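Local coordinates for ATP-dependent Clp endopeptidase (Clostridium difficile, PDB 3FES), which probably unfolds proteins for degradation by a partner peptidase, its amino-terminal domain likely recruiting substrates or adaptors, at residues 11-23 against 35-47. Residues are numbered along the deposited sequence; the frame is centred on the assembly and turned at random.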
loop_
_atom_site.group_PDB
_atom_site.type_symbol
_atom_site.label_atom_id
_atom_site.label_comp_id
_atom_site.label_asym_id
_atom_site.label_seq_id
_atom_site.Cartn_x
_atom_site.Cartn_y
_atom_site.Cartn_z
ATOM N N ARG A 11 7.456 10.603 -2.364
ATOM C CA ARG A 11 7.581 9.128 -2.392
ATOM C C ARG A 11 6.203 8.467 -2.252
ATOM O O ARG A 11 5.941 7.464 -2.899
ATOM C CB ARG A 11 8.580 8.614 -1.363
ATOM C CG ARG A 11 10.059 8.990 -1.670
ATOM C CD ARG A 11 10.991 8.245 -0.689
ATOM N NE ARG A 11 12.397 8.461 -1.039
ATOM C CZ ARG A 11 13.237 9.266 -0.396
ATOM N NH1 ARG A 11 12.835 9.978 0.665
ATOM N NH2 ARG A 11 14.498 9.377 -0.830
ATOM N N ALA A 12 5.324 9.061 -1.454
ATOM C CA ALA A 12 3.969 8.506 -1.240
ATOM C C ALA A 12 3.129 8.697 -2.522
ATOM O O ALA A 12 2.406 7.791 -2.935
ATOM C CB ALA A 12 3.311 9.143 -0.025
ATOM N N LYS A 13 3.266 9.856 -3.163
ATOM C CA LYS A 13 2.600 10.091 -4.417
ATOM C C LYS A 13 3.085 9.052 -5.440
ATOM O O LYS A 13 2.280 8.519 -6.194
ATOM C CB LYS A 13 2.926 11.489 -4.963
ATOM C CG LYS A 13 2.125 12.584 -4.334
ATOM C CD LYS A 13 2.684 13.950 -4.801
ATOM C CE LYS A 13 2.094 15.008 -3.924
ATOM N NZ LYS A 13 2.879 16.201 -3.997
ATOM N N LYS A 14 4.386 8.773 -5.463
ATOM C CA LYS A 14 4.941 7.798 -6.407
ATOM C C LYS A 14 4.369 6.419 -6.160
ATOM O O LYS A 14 4.015 5.697 -7.108
ATOM C CB LYS A 14 6.461 7.732 -6.326
ATOM C CG LYS A 14 7.099 6.729 -7.320
ATOM C CD LYS A 14 6.912 7.186 -8.752
ATOM C CE LYS A 14 7.855 6.466 -9.719
ATOM N NZ LYS A 14 7.596 6.971 -11.138
ATOM N N ALA A 15 4.278 6.054 -4.893
ATOM C CA ALA A 15 3.706 4.755 -4.537
ATOM C C ALA A 15 2.268 4.597 -5.026
ATOM O O ALA A 15 1.904 3.532 -5.554
ATOM C CB ALA A 15 3.809 4.498 -3.013
ATOM N N ILE A 16 1.446 5.631 -4.815
ATOM C CA ILE A 16 0.061 5.639 -5.322
ATOM C C ILE A 16 0.014 5.551 -6.869
ATOM O O ILE A 16 -0.749 4.769 -7.420
ATOM C CB ILE A 16 -0.725 6.873 -4.796
ATOM C CG1 ILE A 16 -0.796 6.834 -3.238
ATOM C CG2 ILE A 16 -2.107 6.975 -5.492
ATOM C CD1 ILE A 16 -1.229 8.189 -2.549
ATOM N N ASP A 17 0.856 6.318 -7.573
ATOM C CA ASP A 17 0.947 6.188 -9.039
ATOM C C ASP A 17 1.294 4.753 -9.436
ATOM O O ASP A 17 0.745 4.209 -10.400
ATOM C CB ASP A 17 2.042 7.116 -9.637
ATOM C CG ASP A 17 1.762 8.595 -9.419
ATOM O OD1 ASP A 17 0.585 8.968 -9.168
ATOM O OD2 ASP A 17 2.743 9.385 -9.517
ATOM N N LEU A 18 2.204 4.131 -8.690
ATOM C CA LEU A 18 2.607 2.754 -9.002
ATOM C C LEU A 18 1.470 1.766 -8.738
ATOM O O LEU A 18 1.370 0.731 -9.421
ATOM C CB LEU A 18 3.891 2.337 -8.252
ATOM C CG LEU A 18 5.182 3.008 -8.770
ATOM C CD1 LEU A 18 6.267 2.863 -7.714
ATOM C CD2 LEU A 18 5.650 2.386 -10.078
ATOM N N ALA A 19 0.615 2.107 -7.773
ATOM C CA ALA A 19 -0.547 1.262 -7.450
ATOM C C ALA A 19 -1.491 1.246 -8.662
ATOM O O ALA A 19 -1.971 0.171 -9.100
ATOM C CB ALA A 19 -1.232 1.787 -6.247
ATOM N N PHE A 20 -1.729 2.438 -9.220
ATOM C CA PHE A 20 -2.545 2.563 -10.417
ATOM C C PHE A 20 -1.920 1.845 -11.622
ATOM O O PHE A 20 -2.640 1.209 -12.423
ATOM C CB PHE A 20 -2.752 4.040 -10.749
ATOM C CG PHE A 20 -3.899 4.695 -9.986
ATOM C CD1 PHE A 20 -3.728 5.155 -8.687
ATOM C CD2 PHE A 20 -5.137 4.887 -10.598
ATOM C CE1 PHE A 20 -4.767 5.797 -8.002
ATOM C CE2 PHE A 20 -6.183 5.510 -9.921
ATOM C CZ PHE A 20 -6.000 5.946 -8.599
ATOM N N GLU A 21 -0.598 2.000 -11.781
ATOM C CA GLU A 21 0.117 1.366 -12.896
ATOM C C GLU A 21 0.056 -0.147 -12.779
ATOM O O GLU A 21 -0.126 -0.835 -13.791
ATOM C CB GLU A 21 1.573 1.833 -12.926
ATOM C CG GLU A 21 2.418 1.276 -14.071
ATOM C CD GLU A 21 3.916 1.535 -13.826
ATOM O OE1 GLU A 21 4.654 0.594 -13.463
ATOM O OE2 GLU A 21 4.352 2.691 -13.944
ATOM N N SER A 22 0.187 -0.656 -11.556
ATOM C CA SER A 22 0.043 -2.093 -11.337
ATOM C C SER A 22 -1.333 -2.635 -11.677
ATOM O O SER A 22 -1.428 -3.657 -12.340
ATOM C CB SER A 22 0.377 -2.462 -9.916
ATOM O OG SER A 22 1.795 -2.366 -9.768
ATOM N N ALA A 23 -2.384 -1.966 -11.209
ATOM C CA ALA A 23 -3.761 -2.383 -11.517
ATOM C C ALA A 23 -3.955 -2.444 -13.040
ATOM O O ALA A 23 -4.454 -3.429 -13.605
ATOM C CB ALA A 23 -4.749 -1.402 -10.877
ATOM N N HIS A 35 -3.251 -3.318 -4.410
ATOM C CA HIS A 35 -2.463 -2.568 -5.366
ATOM C C HIS A 35 -1.667 -1.470 -4.691
ATOM O O HIS A 35 -0.546 -1.207 -5.099
ATOM C CB HIS A 35 -3.343 -1.933 -6.419
ATOM C CG HIS A 35 -4.250 -2.896 -7.116
ATOM N ND1 HIS A 35 -3.800 -3.842 -8.008
ATOM C CD2 HIS A 35 -5.588 -3.049 -7.047
ATOM C CE1 HIS A 35 -4.828 -4.524 -8.476
ATOM N NE2 HIS A 35 -5.923 -4.045 -7.925
ATOM N N ILE A 36 -2.254 -0.816 -3.693
ATOM C CA ILE A 36 -1.519 0.178 -2.905
ATOM C C ILE A 36 -0.324 -0.515 -2.224
ATOM O O ILE A 36 0.790 0.012 -2.203
ATOM C CB ILE A 36 -2.439 0.831 -1.834
ATOM C CG1 ILE A 36 -3.621 1.572 -2.490
ATOM C CG2 ILE A 36 -1.622 1.795 -0.930
ATOM C CD1 ILE A 36 -4.627 2.091 -1.484
ATOM N N LEU A 37 -0.559 -1.701 -1.638
ATOM C CA LEU A 37 0.560 -2.438 -1.029
ATOM C C LEU A 37 1.694 -2.738 -2.032
ATOM O O LEU A 37 2.903 -2.561 -1.725
ATOM C CB LEU A 37 0.026 -3.745 -0.399
ATOM C CG LEU A 37 1.043 -4.503 0.460
ATOM C CD1 LEU A 37 1.270 -3.805 1.786
ATOM C CD2 LEU A 37 0.493 -5.886 0.744
ATOM N N LEU A 38 1.311 -3.165 -3.235
ATOM C CA LEU A 38 2.291 -3.448 -4.276
ATOM C C LEU A 38 2.955 -2.148 -4.728
ATOM O O LEU A 38 4.172 -2.108 -4.965
ATOM C CB LEU A 38 1.623 -4.129 -5.478
ATOM C CG LEU A 38 2.489 -4.461 -6.705
ATOM C CD1 LEU A 38 3.764 -5.257 -6.342
ATOM C CD2 LEU A 38 1.634 -5.184 -7.726
ATOM N N GLY A 39 2.159 -1.084 -4.806
ATOM C CA GLY A 39 2.721 0.242 -5.141
ATOM C C GLY A 39 3.783 0.708 -4.131
ATOM O O GLY A 39 4.820 1.294 -4.518
ATOM N N LEU A 40 3.505 0.506 -2.840
ATOM C CA LEU A 40 4.447 0.829 -1.760
ATOM C C LEU A 40 5.752 0.044 -1.902
ATOM O O LEU A 40 6.827 0.610 -1.706
ATOM C CB LEU A 40 3.837 0.603 -0.360
ATOM C CG LEU A 40 2.628 1.520 0.018
ATOM C CD1 LEU A 40 1.889 0.902 1.234
ATOM C CD2 LEU A 40 3.160 2.963 0.292
ATOM N N LEU A 41 5.642 -1.246 -2.226
ATOM C CA LEU A 41 6.840 -2.077 -2.424
ATOM C C LEU A 41 7.640 -1.606 -3.633
ATOM O O LEU A 41 8.870 -1.410 -3.555
ATOM C CB LEU A 41 6.473 -3.562 -2.552
ATOM C CG LEU A 41 7.711 -4.498 -2.539
ATOM C CD1 LEU A 41 8.769 -4.137 -1.476
ATOM C CD2 LEU A 41 7.272 -5.901 -2.308
ATOM N N ARG A 42 6.945 -1.412 -4.740
ATOM C CA ARG A 42 7.592 -1.004 -5.982
ATOM C C ARG A 42 8.279 0.357 -5.857
ATOM O O ARG A 42 9.246 0.633 -6.577
ATOM C CB ARG A 42 6.571 -0.995 -7.121
ATOM C CG ARG A 42 6.172 -2.387 -7.596
ATOM C CD ARG A 42 5.181 -2.313 -8.756
ATOM N NE ARG A 42 5.848 -1.769 -9.937
ATOM C CZ ARG A 42 5.258 -1.056 -10.885
ATOM N NH1 ARG A 42 3.939 -0.773 -10.820
ATOM N NH2 ARG A 42 6.005 -0.622 -11.907
ATOM N N GLU A 43 7.784 1.206 -4.951
ATOM C CA GLU A 43 8.353 2.546 -4.786
ATOM C C GLU A 43 9.814 2.478 -4.294
ATOM O O GLU A 43 10.601 3.379 -4.582
ATOM C CB GLU A 43 7.450 3.460 -3.949
ATOM C CG GLU A 43 7.977 4.908 -3.796
ATOM C CD GLU A 43 9.027 5.064 -2.692
ATOM O OE1 GLU A 43 8.960 4.325 -1.684
ATOM O OE2 GLU A 43 9.909 5.947 -2.823
ATOM N N GLU A 44 10.160 1.389 -3.609
ATOM C CA GLU A 44 11.551 1.009 -3.282
ATOM C C GLU A 44 12.252 1.803 -2.171
ATOM O O GLU A 44 12.869 1.199 -1.284
ATOM C CB GLU A 44 12.457 0.959 -4.523
ATOM C CG GLU A 44 12.245 -0.262 -5.404
ATOM C CD GLU A 44 13.278 -0.391 -6.524
ATOM O OE1 GLU A 44 12.916 -0.898 -7.603
ATOM O OE2 GLU A 44 14.448 0.010 -6.338
ATOM N N GLU A 45 12.180 3.128 -2.224
ATOM C CA GLU A 45 12.970 4.002 -1.341
ATOM C C GLU A 45 12.377 4.285 0.047
ATOM O O GLU A 45 13.111 4.527 1.006
ATOM C CB GLU A 45 13.188 5.336 -2.037
ATOM C CG GLU A 45 13.931 5.221 -3.344
ATOM C CD GLU A 45 14.280 6.575 -3.914
ATOM O OE1 GLU A 45 13.557 7.571 -3.650
ATOM O OE2 GLU A 45 15.286 6.659 -4.628
ATOM N N GLY A 46 11.044 4.277 0.160
ATOM C CA GLY A 46 10.406 4.734 1.385
ATOM C C GLY A 46 10.401 3.685 2.489
ATOM O O GLY A 46 10.721 2.499 2.261
ATOM N N ILE A 47 10.035 4.134 3.675
ATOM C CA ILE A 47 9.948 3.262 4.837
ATOM C C ILE A 47 9.094 2.019 4.531
ATOM O O ILE A 47 9.446 0.892 4.910
ATOM C CB ILE A 47 9.409 4.062 6.065
ATOM C CG1 ILE A 47 10.493 5.033 6.572
ATOM C CG2 ILE A 47 8.958 3.108 7.207
ATOM C CD1 ILE A 47 9.952 6.079 7.498
#
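Ala19 and Gly39 meet where helices 11-23 and 35-43 cross at 122°, their axes approaching to 7.2 Å. Gly39, lacking a side chain, lets its CA lie 3.4 Å from Ala15 O in a CA-H...O contact, and the small Ala15 and Ala19 preserve that closeness: Ala15 CB touches Leu40 CD2, while Ala19 CB rests against the His35 carbonyl. Beyond them Ala23 CB sits over the centre of the His35 ring in a CH-pi contact, 3.9 Å from the centroid; the buried His35 ND1 has no polar partner in the model. Helix 107-117 packs against Ile36 and Leu40.

On one flank, Arg42, bent at chi3 (68°), brings its guanidinium alongside Leu18, Glu21 and Ser22. Leu18 CD2 covers one face near the rim; in the conformer described, one of two, Arg42 NH1 donates to Ser22 OG (2.9 Å), whereas the salt bridge to Glu21 is doubtfully short.

Glu43 is a knob among Arg11, Lys14, Ala15 and Leu18. With CG anti to the backbone N (chi1 -177°), its chain bends so that CB and CG pack on the helix while the carboxylate reaches Arg11. Its OE1 accepts Gly46 N (2.8 Å) through the syn lone pair, tying down the turn. The extended Arg11 sends NE to Glu45 OE1 (3.0 Å, 161°), and a long salt bridge from Arg11 NE to Glu43 OE2 (4.0 Å) completes the network.

Such close, glycine- and alanine-lined helix packing joins the first two helices of the all-helical Clp amino-terminal domain.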